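Local coordinates for uncharacterized protein YhfS (Escherichia coli, PDB 4J8L) that is of unknown function but carries pyridoxal 5'-phosphate covalently on a lysine, and may have a cysteine synthase-like activity, at residues D155-L160 with C185-S190; A174-A179 with F241-H246. All blocks are in the same frame, centred on the assembly; numbering follows the deposited sequence.

Overall arrangement
From the N terminus, 155-160 comes first, on helix 153-162 of the mixed seven-stranded sheet domain. The chain then makes strand 167-170 and the loop with 174-179, and returns at 185-190, where interaction 1 closes a loop with 24 residues between its segments. Interaction 2 starts within that loop and ends at 241-246 on helix 229-261, with 61 residues between its own segments, so the two contacts cross. Interaction 1 fastens a helix to the approach to strand 189-193 on the sheet; interaction 2 ties the connection between strands 167-170 and 189-193 to the long helix 229-261. Their centres lie about 20 Å apart, their nearest atoms about 6 Å, without touching.

Interaction 1 (D155-L160 with C185-S190); sequences DVLATL and CGANVS
L157 reaches from helix 153-162 onto the turn C185-A187. This helix is the crossover of a beta-alpha-beta unit joining the parallel neighbours 137-141 and 167-170, in the mixed seven-stranded sheet of the PLP-dependent aminotransferase fold; the turn leads into strand 189-193.

The apolar contacts all come from this one leucine. Its CG anti to the carbonyl carbon (chi1 -65°), with chi2 near anti (172°), sends the fork toward the turn. CD1 of L157 lies 3.6 Å from C185 O, 3.9 Å from C185 SG and 3.7 Å from A187 N, and both methyls meet A187 CB, each at 4.0 Å. The same leucine also packs on V140 of strand 137-141 and on A167 and T169 of strand 167-170, and so touches sheet and turn at once.

The backbone is tight at G186, whose CA is 5.3 Å from that of L157. With phi at 127°, a beta carbon on G186 would press against the carbonyl oxygen of C185 and come within 3.0 Å of L157 CB; lacking one lets the turn pass close to the helix.

Within the two segments the polar link is a water alone, whereas R161, next along the same helix, bonds G186 O directly. Further acceptors lie near water 1, so its two bonds here may not both be made at once; it sits 2.9 Å from L157 O and 2.8 Å from G186 O.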
ATOM      1  N   ASP A 155      11.952   6.145  11.685  1.00 24.36           N
ATOM      2  CA  ASP A 155      12.579   5.948  12.988  1.00 27.13           C
ATOM      3  C   ASP A 155      12.680   4.472  13.354  1.00 29.99           C
ATOM      4  O   ASP A 155      13.672   4.034  13.944  1.00 26.43           O
ATOM      5  CB  ASP A 155      11.840   6.732  14.073  1.00 31.48           C
ATOM      6  CG  ASP A 155      11.926   8.230  13.859  1.00 34.76           C
ATOM      7  OD1 ASP A 155      12.796   8.674  13.077  1.00 37.78           O
ATOM      8  OD2 ASP A 155      11.127   8.964  14.469  1.00 36.40           O
ATOM      9  N   VAL A 156      11.658   3.702  12.998  1.00 26.29           N
ATOM     10  CA  VAL A 156      11.705   2.265  13.218  1.00 26.91           C
ATOM     11  C   VAL A 156      12.810   1.659  12.356  1.00 25.24           C
ATOM     12  O   VAL A 156      13.597   0.827  12.822  1.00 24.54           O
ATOM     13  CB  VAL A 156      10.354   1.608  12.889  1.00 27.64           C
ATOM     14  CG1 VAL A 156      10.478   0.092  12.882  1.00 24.28           C
ATOM     15  CG2 VAL A 156       9.294   2.059  13.890  1.00 24.03           C
ATOM     16  N   LEU A 157      12.872   2.095  11.098  1.00 22.02           N
ATOM     17  CA  LEU A 157      13.899   1.624  10.173  1.00 22.52           C
ATOM     18  C   LEU A 157      15.309   1.995  10.629  1.00 26.06           C
ATOM     19  O   LEU A 157      16.225   1.180  10.527  1.00 28.41           O
ATOM     20  CB  LEU A 157      13.638   2.145   8.755  1.00 21.02           C
ATOM     21  CG  LEU A 157      12.353   1.601   8.126  1.00 21.53           C
ATOM     22  CD1 LEU A 157      12.057   2.308   6.809  1.00 18.14           C
ATOM     23  CD2 LEU A 157      12.449   0.096   7.909  1.00 23.00           C
ATOM     24  N   ALA A 158      15.476   3.216  11.131  1.00 24.10           N
ATOM     25  CA  ALA A 158      16.772   3.668  11.624  1.00 28.73           C
ATOM     26  C   ALA A 158      17.252   2.797  12.781  1.00 31.18           C
ATOM     27  O   ALA A 158      18.425   2.435  12.853  1.00 30.00           O
ATOM     28  CB  ALA A 158      16.706   5.129  12.047  1.00 28.07           C
ATOM     29  N   THR A 159      16.332   2.454  13.677  1.00 29.63           N
ATOM     30  CA  THR A 159      16.663   1.604  14.812  1.00 29.11           C
ATOM     31  C   THR A 159      17.149   0.245  14.332  1.00 29.66           C
ATOM     32  O   THR A 159      18.153  -0.279  14.829  1.00 33.83           O
ATOM     33  CB  THR A 159      15.459   1.419  15.756  1.00 28.61           C
ATOM     34  OG1 THR A 159      15.022   2.699  16.226  1.00 33.92           O
ATOM     35  CG2 THR A 159      15.847   0.558  16.957  1.00 31.86           C
ATOM     36  N   LEU A 160      16.441  -0.311  13.356  1.00 27.51           N
ATOM     37  CA  LEU A 160      16.768  -1.621  12.814  1.00 27.31           C
ATOM     38  C   LEU A 160      18.113  -1.606  12.109  1.00 32.39           C
ATOM     39  O   LEU A 160      18.918  -2.525  12.272  1.00 31.69           O
ATOM     40  CB  LEU A 160      15.672  -2.081  11.855  1.00 24.39           C
ATOM     41  CG  LEU A 160      14.340  -2.430  12.522  1.00 25.45           C
ATOM     42  CD1 LEU A 160      13.237  -2.571  11.476  1.00 23.44           C
ATOM     43  CD2 LEU A 160      14.481  -3.709  13.336  1.00 25.72           C
ATOM     44  N   CYS A 185      13.639   5.718   3.104  1.00 23.48           N
ATOM     45  CA  CYS A 185      13.912   6.176   4.463  1.00 24.18           C
ATOM     46  C   CYS A 185      14.493   5.095   5.380  1.00 28.57           C
ATOM     47  O   CYS A 185      14.256   5.093   6.594  1.00 26.08           O
ATOM     48  CB  CYS A 185      12.670   6.830   5.085  1.00 23.01           C
ATOM     49  SG  CYS A 185      11.213   5.761   5.281  1.00 26.10           S
ATOM     50  N   GLY A 186      15.264   4.181   4.801  1.00 23.22           N
ATOM     51  CA  GLY A 186      16.043   3.263   5.610  1.00 25.53           C
ATOM     52  C   GLY A 186      15.907   1.770   5.368  1.00 26.95           C
ATOM     53  O   GLY A 186      16.749   0.996   5.824  1.00 25.53           O
ATOM     54  N   ALA A 187      14.861   1.352   4.667  1.00 22.39           N
ATOM     55  CA  ALA A 187      14.639  -0.071   4.421  1.00 22.63           C
ATOM     56  C   ALA A 187      15.583  -0.618   3.357  1.00 20.84           C
ATOM     57  O   ALA A 187      15.998   0.101   2.434  1.00 22.14           O
ATOM     58  CB  ALA A 187      13.182  -0.330   4.008  1.00 18.61           C
ATOM     59  N   ASN A 188      15.915  -1.896   3.474  1.00 20.13           N
ATOM     60  CA  ASN A 188      16.711  -2.544   2.443  1.00 19.96           C
ATOM     61  C   ASN A 188      15.913  -2.779   1.172  1.00 19.67           C
ATOM     62  O   ASN A 188      16.453  -2.660   0.088  1.00 20.11           O
ATOM     63  CB  ASN A 188      17.336  -3.830   2.961  1.00 21.22           C
ATOM     64  CG  ASN A 188      18.250  -3.570   4.120  1.00 24.91           C
ATOM     65  OD1 ASN A 188      17.835  -3.643   5.274  1.00 24.62           O
ATOM     66  ND2 ASN A 188      19.490  -3.198   3.822  1.00 29.96           N
ATOM     67  N   VAL A 189      14.631  -3.109   1.313  1.00 18.10           N
ATOM     68  CA  VAL A 189      13.724  -3.138   0.165  1.00 17.03           C
ATOM     69  C   VAL A 189      12.325  -2.709   0.559  1.00 17.14           C
ATOM     70  O   VAL A 189      11.858  -3.015   1.669  1.00 18.78           O
ATOM     71  CB  VAL A 189      13.612  -4.537  -0.510  1.00 21.53           C
ATOM     72  CG1 VAL A 189      14.848  -4.856  -1.355  1.00 24.30           C
ATOM     73  CG2 VAL A 189      13.350  -5.628   0.524  1.00 24.12           C
ATOM     74  N   SER A 190      11.685  -1.986  -0.358  1.00 15.89           N
ATOM     75  CA  SER A 190      10.252  -1.707  -0.327  1.00 15.23           C
ATOM     76  C   SER A 190       9.514  -2.734  -1.165  1.00 18.17           C
ATOM     77  O   SER A 190      10.076  -3.294  -2.103  1.00 16.42           O
ATOM     78  CB  SER A 190       9.964  -0.326  -0.920  1.00 15.02           C
ATOM     79  OG  SER A 190      10.062   0.706   0.044  1.00 19.49           O
TER
HETATM   80  O   HOH W   1      16.368  -0.408   8.160  1.00 32.43           O

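Interaction 2 (A174-A179 with F241-H246); sequences AVMKVA and FAPVMH
This is a buried, mainly apolar contact, in which M176 and K177 of the loop between strands 167-170 and 189-193 lie against A242, P243 and H246 on the long helix 229-261. The helix is kinked here: neither the N of P243, which carries no hydrogen, nor that of V244 bonds to the turn before.

M176, a selenomethionine, has its side chain alongside the proline ring, both pointing the same way. CB of M176 meets A242 CB at 4.0 Å, CG of M176 lies 4.0 Å from P243 CD, and the bend at chi2 carries SE to 4.1 Å from P243 CG. L21 of helix 11-28 also touches M176.

The M176 carbonyl takes the polar role. P243 CA makes a CA-H...O contact to M176 O at 3.4 Å (angle at H 141°), and water 2 donates both to M176 O, at 2.8 Å, and to P243 O, at 2.7 Å, joining loop and helix.

K177 runs its methylenes obliquely over the imidazole of H246. CD of K177 approaches H246 ND1 at 3.6 Å; the chain then bends at chi3 (-121°), and CE makes a CH-pi contact 3.9 Å from the H246 ring centroid, 20° off the normal and toward the ND1-CE1 rim. The ammonium continues to a salt bridge with E310, and H246 also meets F198, close in sequence to the PLP-bearing K196, with the rings nearly parallel. With an alanine here in place of K177, the H246 ring would probably lose the methylenes over this face and E310 would be left without the lysine's charge.

The lysine thus works in two ways, its greasy stem packing on the ring while its ammonium pairs with E310, and a shared water donates to the M176 and P243 carbonyls and links loop to helix.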
ATOM      1  N   ALA A 174       0.456   3.086   0.496  1.00 16.19           N
ATOM      2  CA  ALA A 174       1.207   4.282   0.856  1.00 15.35           C
ATOM      3  C   ALA A 174       1.987   4.870  -0.324  1.00 16.83           C
ATOM      4  O   ALA A 174       2.330   6.053  -0.318  1.00 15.79           O
ATOM      5  CB  ALA A 174       2.167   3.982   2.020  1.00 17.41           C
ATOM      6  N   VAL A 175       2.292   4.038  -1.318  1.00 14.39           N
ATOM      7  CA  VAL A 175       3.162   4.465  -2.414  1.00 15.50           C
ATOM      8  C   VAL A 175       2.524   5.596  -3.203  1.00 16.48           C
ATOM      9  O   VAL A 175       1.334   5.529  -3.533  1.00 16.37           O
ATOM     10  CB  VAL A 175       3.501   3.293  -3.351  1.00 15.33           C
ATOM     11  CG1 VAL A 175       4.387   3.765  -4.512  1.00 16.76           C
ATOM     12  CG2 VAL A 175       4.206   2.189  -2.571  1.00 16.92           C
HETATM   13  N   MSE A 176       3.315   6.638  -3.480  1.00 14.78           N
HETATM   14  CA  MSE A 176       2.841   7.837  -4.181  1.00 15.53           C
HETATM   15  C   MSE A 176       1.816   8.660  -3.403  1.00 17.69           C
HETATM   16  O   MSE A 176       1.229   9.600  -3.950  1.00 18.21           O
HETATM   17  CB  MSE A 176       2.277   7.509  -5.573  1.00 18.31           C
HETATM   18  CG  MSE A 176       3.311   7.059  -6.573  1.00 15.22           C
HETATM   19 SE   MSE A 176       4.798   8.346  -6.687  0.75 24.17          SE
HETATM   20  CE  MSE A 176       5.328   8.043  -8.548  1.00 17.61           C
ATOM     21  N   LYS A 177       1.611   8.318  -2.137  1.00 16.49           N
ATOM     22  CA  LYS A 177       0.655   9.039  -1.304  1.00 17.49           C
ATOM     23  C   LYS A 177       1.335   9.735  -0.123  1.00 19.10           C
ATOM     24  O   LYS A 177       0.729  10.585   0.536  1.00 18.27           O
ATOM     25  CB  LYS A 177      -0.413   8.079  -0.791  1.00 17.78           C
ATOM     26  CG  LYS A 177      -1.316   7.526  -1.879  1.00 21.06           C
ATOM     27  CD  LYS A 177      -2.652   7.153  -1.261  1.00 32.80           C
ATOM     28  CE  LYS A 177      -2.964   5.702  -1.449  1.00 29.97           C
ATOM     29  NZ  LYS A 177      -4.051   5.290  -0.520  1.00 21.28           N
ATOM     30  N   VAL A 178       2.580   9.348   0.148  1.00 16.00           N
ATOM     31  CA  VAL A 178       3.391   9.960   1.198  1.00 17.61           C
ATOM     32  C   VAL A 178       4.754  10.364   0.651  1.00 18.03           C
ATOM     33  O   VAL A 178       5.129   9.988  -0.467  1.00 18.45           O
ATOM     34  CB  VAL A 178       3.600   9.015   2.406  1.00 16.80           C
ATOM     35  CG1 VAL A 178       2.252   8.577   2.984  1.00 19.33           C
ATOM     36  CG2 VAL A 178       4.428   7.799   2.010  1.00 17.85           C
ATOM     37  N   ALA A 179       5.499  11.132   1.436  1.00 18.13           N
ATOM     38  CA  ALA A 179       6.773  11.668   0.954  1.00 19.83           C
ATOM     39  C   ALA A 179       7.825  10.590   0.671  1.00 20.34           C
ATOM     40  O   ALA A 179       8.547  10.664  -0.332  1.00 20.34           O
ATOM     41  CB  ALA A 179       7.319  12.697   1.934  1.00 18.99           C
ATOM     42  N   PHE A 241      -0.014   8.537 -13.022  1.00 16.71           N
ATOM     43  CA  PHE A 241      -1.327   9.094 -12.660  1.00 16.23           C
ATOM     44  C   PHE A 241      -1.541   9.078 -11.130  1.00 14.56           C
ATOM     45  O   PHE A 241      -2.352   9.828 -10.594  1.00 16.40           O
ATOM     46  CB  PHE A 241      -2.453   8.251 -13.281  1.00 18.36           C
ATOM     47  CG  PHE A 241      -2.766   8.559 -14.727  1.00 25.46           C
ATOM     48  CD1 PHE A 241      -3.010   9.853 -15.150  1.00 22.00           C
ATOM     49  CD2 PHE A 241      -2.881   7.528 -15.649  1.00 37.04           C
ATOM     50  CE1 PHE A 241      -3.323  10.123 -16.479  1.00 27.89           C
ATOM     51  CE2 PHE A 241      -3.196   7.789 -16.975  1.00 38.94           C
ATOM     52  CZ  PHE A 241      -3.409   9.094 -17.389  1.00 32.68           C
ATOM     53  N   ALA A 242      -0.827   8.209 -10.427  1.00 12.74           N
ATOM     54  CA  ALA A 242      -1.139   7.958  -9.015  1.00 14.62           C
ATOM     55  C   ALA A 242      -1.030   9.155  -8.052  1.00 13.37           C
ATOM     56  O   ALA A 242      -1.973   9.409  -7.294  1.00 16.35           O
ATOM     57  CB  ALA A 242      -0.367   6.742  -8.484  1.00 15.28           C
ATOM     58  N   PRO A 243       0.099   9.889  -8.065  1.00 15.11           N
ATOM     59  CA  PRO A 243       0.220  10.877  -6.990  1.00 16.83           C
ATOM     60  C   PRO A 243      -0.818  11.994  -7.054  1.00 16.72           C
ATOM     61  O   PRO A 243      -1.448  12.273  -6.032  1.00 15.86           O
ATOM     62  CB  PRO A 243       1.666  11.398  -7.118  1.00 17.33           C
ATOM     63  CG  PRO A 243       2.133  10.980  -8.466  1.00 17.98           C
ATOM     64  CD  PRO A 243       1.342   9.762  -8.849  1.00 13.61           C
ATOM     65  N   VAL A 244      -1.036  12.595  -8.221  1.00 14.36           N
ATOM     66  CA  VAL A 244      -1.984  13.698  -8.286  1.00 14.23           C
ATOM     67  C   VAL A 244      -3.418  13.231  -8.012  1.00 14.23           C
ATOM     68  O   VAL A 244      -4.162  13.905  -7.294  1.00 16.88           O
ATOM     69  CB  VAL A 244      -1.883  14.468  -9.628  1.00 15.90           C
ATOM     70  CG1 VAL A 244      -3.066  15.405  -9.816  1.00 20.68           C
ATOM     71  CG2 VAL A 244      -0.577  15.253  -9.688  1.00 17.78           C
HETATM   72  N   MSE A 245      -3.801  12.079  -8.558  1.00 14.14           N
HETATM   73  CA  MSE A 245      -5.174  11.610  -8.355  1.00 13.84           C
HETATM   74  C   MSE A 245      -5.410  11.274  -6.887  1.00 14.58           C
HETATM   75  O   MSE A 245      -6.490  11.522  -6.353  1.00 13.92           O
HETATM   76  CB  MSE A 245      -5.514  10.450  -9.284  1.00 14.15           C
HETATM   77  CG  MSE A 245      -5.261  10.816 -10.762  1.00 15.21           C
HETATM   78 SE   MSE A 245      -6.420  12.248 -11.440  0.75 24.97          SE
HETATM   79  CE  MSE A 245      -8.007  11.308 -10.933  1.00 14.29           C
ATOM     80  N   HIS A 246      -4.389  10.765  -6.213  1.00 14.61           N
ATOM     81  CA  HIS A 246      -4.552  10.522  -4.792  1.00 15.09           C
ATOM     82  C   HIS A 246      -4.532  11.789  -3.943  1.00 16.99           C
ATOM     83  O   HIS A 246      -5.190  11.843  -2.907  1.00 16.54           O
ATOM     84  CB  HIS A 246      -3.569   9.452  -4.302  1.00 16.15           C
ATOM     85  CG  HIS A 246      -4.019   8.070  -4.633  1.00 16.99           C
ATOM     86  ND1 HIS A 246      -5.068   7.461  -3.976  1.00 17.56           N
ATOM     87  CD2 HIS A 246      -3.618   7.201  -5.593  1.00 14.94           C
ATOM     88  CE1 HIS A 246      -5.271   6.263  -4.494  1.00 17.45           C
ATOM     89  NE2 HIS A 246      -4.401   6.079  -5.474  1.00 13.56           N
TER
HETATM   90  O   HOH W   2      -0.505  11.777  -3.497  1.00 19.21           O